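PDB 2FCJ: small TOPRIM domain protein, which is of unknown function but, as a small protein built on a Toprim domain, probably takes part in nucleic acid metabolism. Local coordinates for residues A[5-10]-A[28-33]; A[53-58]-A[77-82]. One frame throughout, in Å; residues are numbered along the deposited sequence. Where two conformers were deposited one is given.

Contact 1 (A[5-10]-A[28-33]); sequences EKVIIV and VIVCTN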
loop_
_atom_site.group_PDB
_atom_site.type_symbol
_atom_site.label_atom_id
_atom_site.label_comp_id
_atom_site.label_asym_id
_atom_site.label_seq_id
_atom_site.Cartn_x
_atom_site.Cartn_y
_atom_site.Cartn_z
ATOM N N GLU A 5 4.410 -2.558 -13.187
ATOM C CA GLU A 5 5.593 -2.588 -12.320
ATOM C C GLU A 5 5.295 -2.228 -10.876
ATOM O O GLU A 5 6.038 -2.597 -9.963
ATOM C CB GLU A 5 6.659 -1.626 -12.837
ATOM C CG GLU A 5 7.032 -1.830 -14.284
ATOM C CD GLU A 5 8.482 -1.517 -14.548
ATOM O OE1 GLU A 5 8.956 -0.447 -14.109
ATOM O OE2 GLU A 5 9.146 -2.354 -15.173
ATOM N N LYS A 6 4.218 -1.492 -10.660
ATOM C CA LYS A 6 3.921 -0.971 -9.334
ATOM C C LYS A 6 3.103 -1.949 -8.545
ATOM O O LYS A 6 2.155 -2.534 -9.049
ATOM C CB LYS A 6 3.182 0.344 -9.457
ATOM C CG LYS A 6 4.018 1.408 -10.131
ATOM C CD LYS A 6 3.264 2.721 -10.189
ATOM C CE LYS A 6 3.915 3.673 -11.173
ATOM N NZ LYS A 6 3.308 5.022 -11.041
ATOM N N VAL A 7 3.399 -1.992 -7.247
ATOM C CA VAL A 7 2.726 -2.868 -6.307
ATOM C C VAL A 7 2.483 -2.101 -5.005
ATOM O O VAL A 7 3.410 -1.461 -4.487
ATOM C CB VAL A 7 3.609 -4.077 -5.973
ATOM C CG1 VAL A 7 2.896 -4.999 -4.983
ATOM C CG2 VAL A 7 3.981 -4.840 -7.248
ATOM N N ILE A 8 1.243 -2.106 -4.511
ATOM C CA ILE A 8 0.927 -1.576 -3.181
ATOM C C ILE A 8 0.493 -2.730 -2.300
ATOM O O ILE A 8 -0.377 -3.514 -2.681
ATOM C CB ILE A 8 -0.189 -0.511 -3.243
ATOM C CG1 ILE A 8 0.283 0.686 -4.058
ATOM C CG2 ILE A 8 -0.600 -0.023 -1.832
ATOM C CD1 ILE A 8 -0.837 1.606 -4.449
ATOM N N ILE A 9 1.094 -2.811 -1.114
ATOM C CA ILE A 9 0.729 -3.811 -0.125
ATOM C C ILE A 9 -0.006 -3.130 1.007
ATOM O O ILE A 9 0.405 -2.072 1.479
ATOM C CB ILE A 9 1.986 -4.525 0.405
ATOM C CG1 ILE A 9 2.759 -5.155 -0.765
ATOM C CG2 ILE A 9 1.617 -5.574 1.453
ATOM C CD1 ILE A 9 4.137 -5.673 -0.407
ATOM N N VAL A 10 -1.153 -3.688 1.372
ATOM C CA VAL A 10 -1.957 -3.209 2.497
ATOM C C VAL A 10 -2.318 -4.376 3.393
ATOM O O VAL A 10 -2.170 -5.547 3.013
ATOM C CB VAL A 10 -3.265 -2.539 2.012
ATOM C CG1 VAL A 10 -2.957 -1.289 1.169
ATOM C CG2 VAL A 10 -4.119 -3.519 1.215
ATOM N N VAL A 28 -0.678 -3.805 -8.944
ATOM C CA VAL A 28 -0.971 -4.991 -8.176
ATOM C C VAL A 28 -1.151 -4.567 -6.730
ATOM O O VAL A 28 -0.258 -3.943 -6.153
ATOM C CB VAL A 28 0.167 -6.025 -8.253
ATOM C CG1 VAL A 28 -0.197 -7.287 -7.479
ATOM C CG2 VAL A 28 0.531 -6.354 -9.702
ATOM N N ILE A 29 -2.277 -4.939 -6.140
ATOM C CA ILE A 29 -2.530 -4.655 -4.740
ATOM C C ILE A 29 -2.576 -5.949 -3.972
ATOM O O ILE A 29 -3.405 -6.823 -4.260
ATOM C CB ILE A 29 -3.844 -3.895 -4.517
ATOM C CG1 ILE A 29 -3.883 -2.653 -5.395
ATOM C CG2 ILE A 29 -3.966 -3.498 -3.049
ATOM C CD1 ILE A 29 -5.216 -1.935 -5.349
ATOM N N VAL A 30 -1.621 -6.112 -3.066
ATOM C CA VAL A 30 -1.520 -7.305 -2.259
ATOM C C VAL A 30 -2.063 -6.991 -0.877
ATOM O O VAL A 30 -1.707 -5.976 -0.257
ATOM C CB VAL A 30 -0.049 -7.749 -2.129
ATOM C CG1 VAL A 30 0.074 -8.941 -1.183
ATOM C CG2 VAL A 30 0.540 -8.049 -3.513
ATOM N N CYS A 31 -2.980 -7.819 -0.408
ATOM C CA CYS A 31 -3.490 -7.706 0.939
ATOM C C CYS A 31 -2.915 -8.807 1.826
ATOM O O CYS A 31 -2.941 -9.983 1.457
ATOM C CB CYS A 31 -5.013 -7.766 0.901
ATOM S SG CYS A 31 -5.811 -7.637 2.507
ATOM N N THR A 32 -2.334 -8.442 2.958
ATOM C CA THR A 32 -1.748 -9.460 3.826
ATOM C C THR A 32 -2.821 -10.182 4.637
ATOM O O THR A 32 -2.557 -11.221 5.237
ATOM C CB THR A 32 -0.709 -8.863 4.787
ATOM O OG1 THR A 32 -1.345 -7.931 5.667
ATOM C CG2 THR A 32 0.386 -8.142 4.001
ATOM N N ASN A 33 -4.019 -9.605 4.688
ATOM C CA ASN A 33 -5.127 -10.201 5.417
ATOM C C ASN A 33 -4.804 -10.321 6.889
ATOM O O ASN A 33 -5.086 -11.353 7.508
ATOM C CB ASN A 33 -5.454 -11.580 4.841
ATOM C CG ASN A 33 -6.150 -11.493 3.505
ATOM O OD1 ASN A 33 -7.036 -10.661 3.310
ATOM N ND2 ASN A 33 -5.749 -12.345 2.573
#
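Val28 and Val30 pair with alternate residues of strand 6-10, in register in a parallel beta pairing that belongs to the beta-alpha-beta unit 6-10, 13-22, 28-31 of the Toprim domain. Five backbone hydrogen bonds join the strands. Val28 N gives to Lys6 O at the start of the series. Ile8 lies between Val28 and Val30, giving its N to Val28 O (2.9 Å) and taking Val30 N on its O; Val10 then repeats the pattern, its N reaching Val30 O and its O receiving Thr32 N. The straightest of the five is Val10 N to Val30 O, with 167° at the hydrogen. Between these bonds, CA-H groups lean on the same carbonyls, as where Val7 CA lies 3.2 Å from Val28 O.

Apolar side chains meet on both faces, the Val28 end being open to solvent. On one, Val7 and Val28 run side by side, CG2 of Val7 touching CB of Val28 at 4.1 Å, while Val7 CG1, anti to its amide nitrogen (chi1 -180°), slants across to Val30 CG2. Ile9 CG1 rests alongside Val30 CB. On the other face Val10 CG2 reaches Ile29 CG2 at 4.3 Å, and helix 13-22 packs over Ile29 through Val19 and Ala20.

Beyond the strand end, chi1 of 63° sets Thr32 OG1 between the backbone N and the carbonyl carbon, where it bonds to Gly34 O. The same torsion puts Thr32 CG2 anti to the carbonyl carbon, and it meets Ile9 CG2 at 3.8 Å, the side chains crossing at about a right angle.

Contact 2 (A[53-58]-A[77-82]); sequences VYLLAD and AEHLYI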
loop_
_atom_site.group_PDB
_atom_site.type_symbol
_atom_site.label_atom_id
_atom_site.label_comp_id
_atom_site.label_asym_id
_atom_site.label_seq_id
_atom_site.Cartn_x
_atom_site.Cartn_y
_atom_site.Cartn_z
ATOM N N VAL A 53 7.700 -1.259 -5.295
ATOM C CA VAL A 53 6.813 -1.785 -4.260
ATOM C C VAL A 53 6.659 -0.762 -3.137
ATOM O O VAL A 53 7.638 -0.130 -2.719
ATOM C CB VAL A 53 7.375 -3.092 -3.672
ATOM C CG1 VAL A 53 6.436 -3.666 -2.628
ATOM C CG2 VAL A 53 7.631 -4.114 -4.763
ATOM N N TYR A 54 5.428 -0.650 -2.635
ATOM C CA TYR A 54 5.053 0.305 -1.600
ATOM C C TYR A 54 4.261 -0.437 -0.546
ATOM O O TYR A 54 3.484 -1.343 -0.871
ATOM C CB TYR A 54 4.177 1.413 -2.175
ATOM C CG TYR A 54 4.840 2.190 -3.293
ATOM C CD1 TYR A 54 5.476 3.389 -3.044
ATOM C CD2 TYR A 54 4.878 1.689 -4.583
ATOM C CE1 TYR A 54 6.092 4.097 -4.074
ATOM C CE2 TYR A 54 5.484 2.396 -5.609
ATOM C CZ TYR A 54 6.089 3.586 -5.337
ATOM O OH TYR A 54 6.684 4.282 -6.371
ATOM N N LEU A 55 4.431 -0.033 0.702
ATOM C CA LEU A 55 3.617 -0.510 1.815
ATOM C C LEU A 55 2.822 0.655 2.402
ATOM O O LEU A 55 3.403 1.661 2.835
ATOM C CB LEU A 55 4.515 -1.105 2.906
ATOM C CG LEU A 55 3.780 -1.514 4.175
ATOM C CD1 LEU A 55 2.863 -2.700 3.965
ATOM C CD2 LEU A 55 4.787 -1.801 5.273
ATOM N N LEU A 56 1.502 0.496 2.439
ATOM C CA LEU A 56 0.584 1.484 3.009
ATOM C C LEU A 56 -0.165 0.879 4.194
ATOM O O LEU A 56 -1.071 0.070 3.997
ATOM C CB LEU A 56 -0.411 1.962 1.943
ATOM C CG LEU A 56 -1.498 2.944 2.413
ATOM C CD1 LEU A 56 -0.894 4.254 2.914
ATOM C CD2 LEU A 56 -2.536 3.185 1.324
ATOM N N ALA A 57 0.250 1.230 5.410
ATOM C CA ALA A 57 -0.284 0.618 6.613
ATOM C C ALA A 57 -0.940 1.690 7.459
ATOM O O ALA A 57 -0.601 2.871 7.350
ATOM C CB ALA A 57 0.834 -0.046 7.414
ATOM N N ASP A 58 -1.803 1.276 8.377
ATOM C CA ASP A 58 -2.456 2.203 9.275
ATOM C C ASP A 58 -1.422 2.875 10.161
ATOM O O ASP A 58 -0.437 2.262 10.585
ATOM C CB ASP A 58 -3.481 1.462 10.135
ATOM C CG ASP A 58 -4.619 0.884 9.313
ATOM O OD1 ASP A 58 -4.989 1.482 8.282
ATOM O OD2 ASP A 58 -5.199 -0.132 9.752
ATOM N N ALA A 77 10.742 -2.408 -0.013
ATOM C CA ALA A 77 9.429 -1.795 -0.083
ATOM C C ALA A 77 9.466 -0.397 0.498
ATOM O O ALA A 77 9.950 -0.186 1.621
ATOM C CB ALA A 77 8.411 -2.645 0.657
ATOM N N GLU A 78 8.956 0.568 -0.260
ATOM C CA GLU A 78 8.894 1.950 0.198
ATOM C C GLU A 78 7.657 2.191 1.052
ATOM O O GLU A 78 6.541 1.820 0.667
ATOM C CB GLU A 78 8.842 2.864 -1.024
ATOM C CG GLU A 78 8.823 4.343 -0.730
ATOM C CD GLU A 78 8.851 5.164 -2.001
ATOM O OE1 GLU A 78 9.170 4.591 -3.061
ATOM O OE2 GLU A 78 8.561 6.376 -1.930
ATOM N N HIS A 79 7.826 2.859 2.181
ATOM C CA HIS A 79 6.710 3.083 3.083
ATOM C C HIS A 79 5.930 4.350 2.755
ATOM O O HIS A 79 6.520 5.424 2.619
ATOM C CB HIS A 79 7.200 3.116 4.531
ATOM C CG HIS A 79 7.736 1.803 5.004
ATOM N ND1 HIS A 79 7.315 1.197 6.166
ATOM C CD2 HIS A 79 8.621 0.951 4.434
ATOM C CE1 HIS A 79 7.961 0.053 6.320
ATOM N NE2 HIS A 79 8.714 -0.146 5.255
ATOM N N LEU A 80 4.623 4.204 2.576
ATOM C CA LEU A 80 3.717 5.331 2.381
ATOM C C LEU A 80 2.889 5.516 3.629
ATOM O O LEU A 80 2.596 4.556 4.339
ATOM C CB LEU A 80 2.777 5.049 1.216
ATOM C CG LEU A 80 3.465 4.892 -0.136
ATOM C CD1 LEU A 80 2.427 4.671 -1.216
ATOM C CD2 LEU A 80 4.299 6.128 -0.427
ATOM N N TYR A 81 2.541 6.762 3.920
ATOM C CA TYR A 81 1.928 7.098 5.190
ATOM C C TYR A 81 0.728 7.972 4.904
ATOM O O TYR A 81 0.817 8.916 4.118
ATOM C CB TYR A 81 2.914 7.873 6.072
ATOM C CG TYR A 81 4.186 7.126 6.402
ATOM C CD1 TYR A 81 4.260 6.296 7.513
ATOM C CD2 TYR A 81 5.323 7.271 5.617
ATOM C CE1 TYR A 81 5.427 5.626 7.825
ATOM C CE2 TYR A 81 6.471 6.560 5.891
ATOM C CZ TYR A 81 6.521 5.752 6.993
ATOM O OH TYR A 81 7.698 5.097 7.291
ATOM N N ILE A 82 -0.409 7.626 5.476
ATOM C CA ILE A 82 -1.446 8.612 5.667
ATOM C C ILE A 82 -1.123 9.520 6.847
ATOM O O ILE A 82 -0.234 9.233 7.659
ATOM C CB ILE A 82 -2.833 7.984 5.836
ATOM C CG1 ILE A 82 -2.849 7.021 7.017
ATOM C CG2 ILE A 82 -3.269 7.273 4.552
ATOM C CD1 ILE A 82 -4.219 6.866 7.610
HETATM O O HOH W 1 0.395 5.430 7.590
#
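Tyr54 and Glu78 stand side by side on one face of the sheet, the carboxylate reaching the phenol ring obliquely, the two planes 41° apart. Glu78 has CG anti to the backbone N (chi1 -178°) and is extended beyond CG, which carries OE1 to 3.3 Å from Tyr54 CE1. This is a contact with a ring carbon: the hydroxyl of Tyr54 bonds instead to Asp52, and Phe106 meets the ring edge-to-face.

Three backbone hydrogen bonds zip the parallel strands together. Glu78 N gives to Val53 O, Leu55 N to Glu78 O and Leu80 N to Leu55 O, the last at 2.8 Å and nearly straight (170°). Past them the chains diverge, and a water links the two, donating to Ala57 O at 2.8 Å and accepting a weak bond from Ile82 N.

Apolar packing occupies both faces. Next to Glu78, Leu80 sets CD1 3.8 Å from Tyr54 CD1, and Leu56 CD1 touches both Leu80 CB and Ile82 CG2; helix 94-103 backs this side through Leu97 and Leu101. On the reverse face Leu55 CD2 sits over the His79 ring, 4.2 Å from its centroid, in a CH-pi contact. Helix 61-73 lies on that face, its Arg67 bonding to Leu80 O. Strand, helix and neighbouring parallel strand thus form a beta-alpha-beta crossover of the Rossmann-like Toprim fold.

How the contacts relate
From the N terminus, strand 6-10 leads into helix 13-22, and contact 1 closes that loop when strand 28-31 returns beside it. The chain then passes through helix 38-47 to strand 52-56, on the other flank of strand 6-10. Helix 61-73 follows, and contact 2 closes a second loop at strand 78-80. The two loops come in series, neither nesting nor crossing, yet they join within one parallel sheet ordered 28-31, 6-10, 52-56, 78-80. The seam runs between the inner strands, where Tyr54 N and O probably bond to Val7 O and Ile9 N, respectively. The contacts thus tie each outer strand to the centre of the Toprim domain.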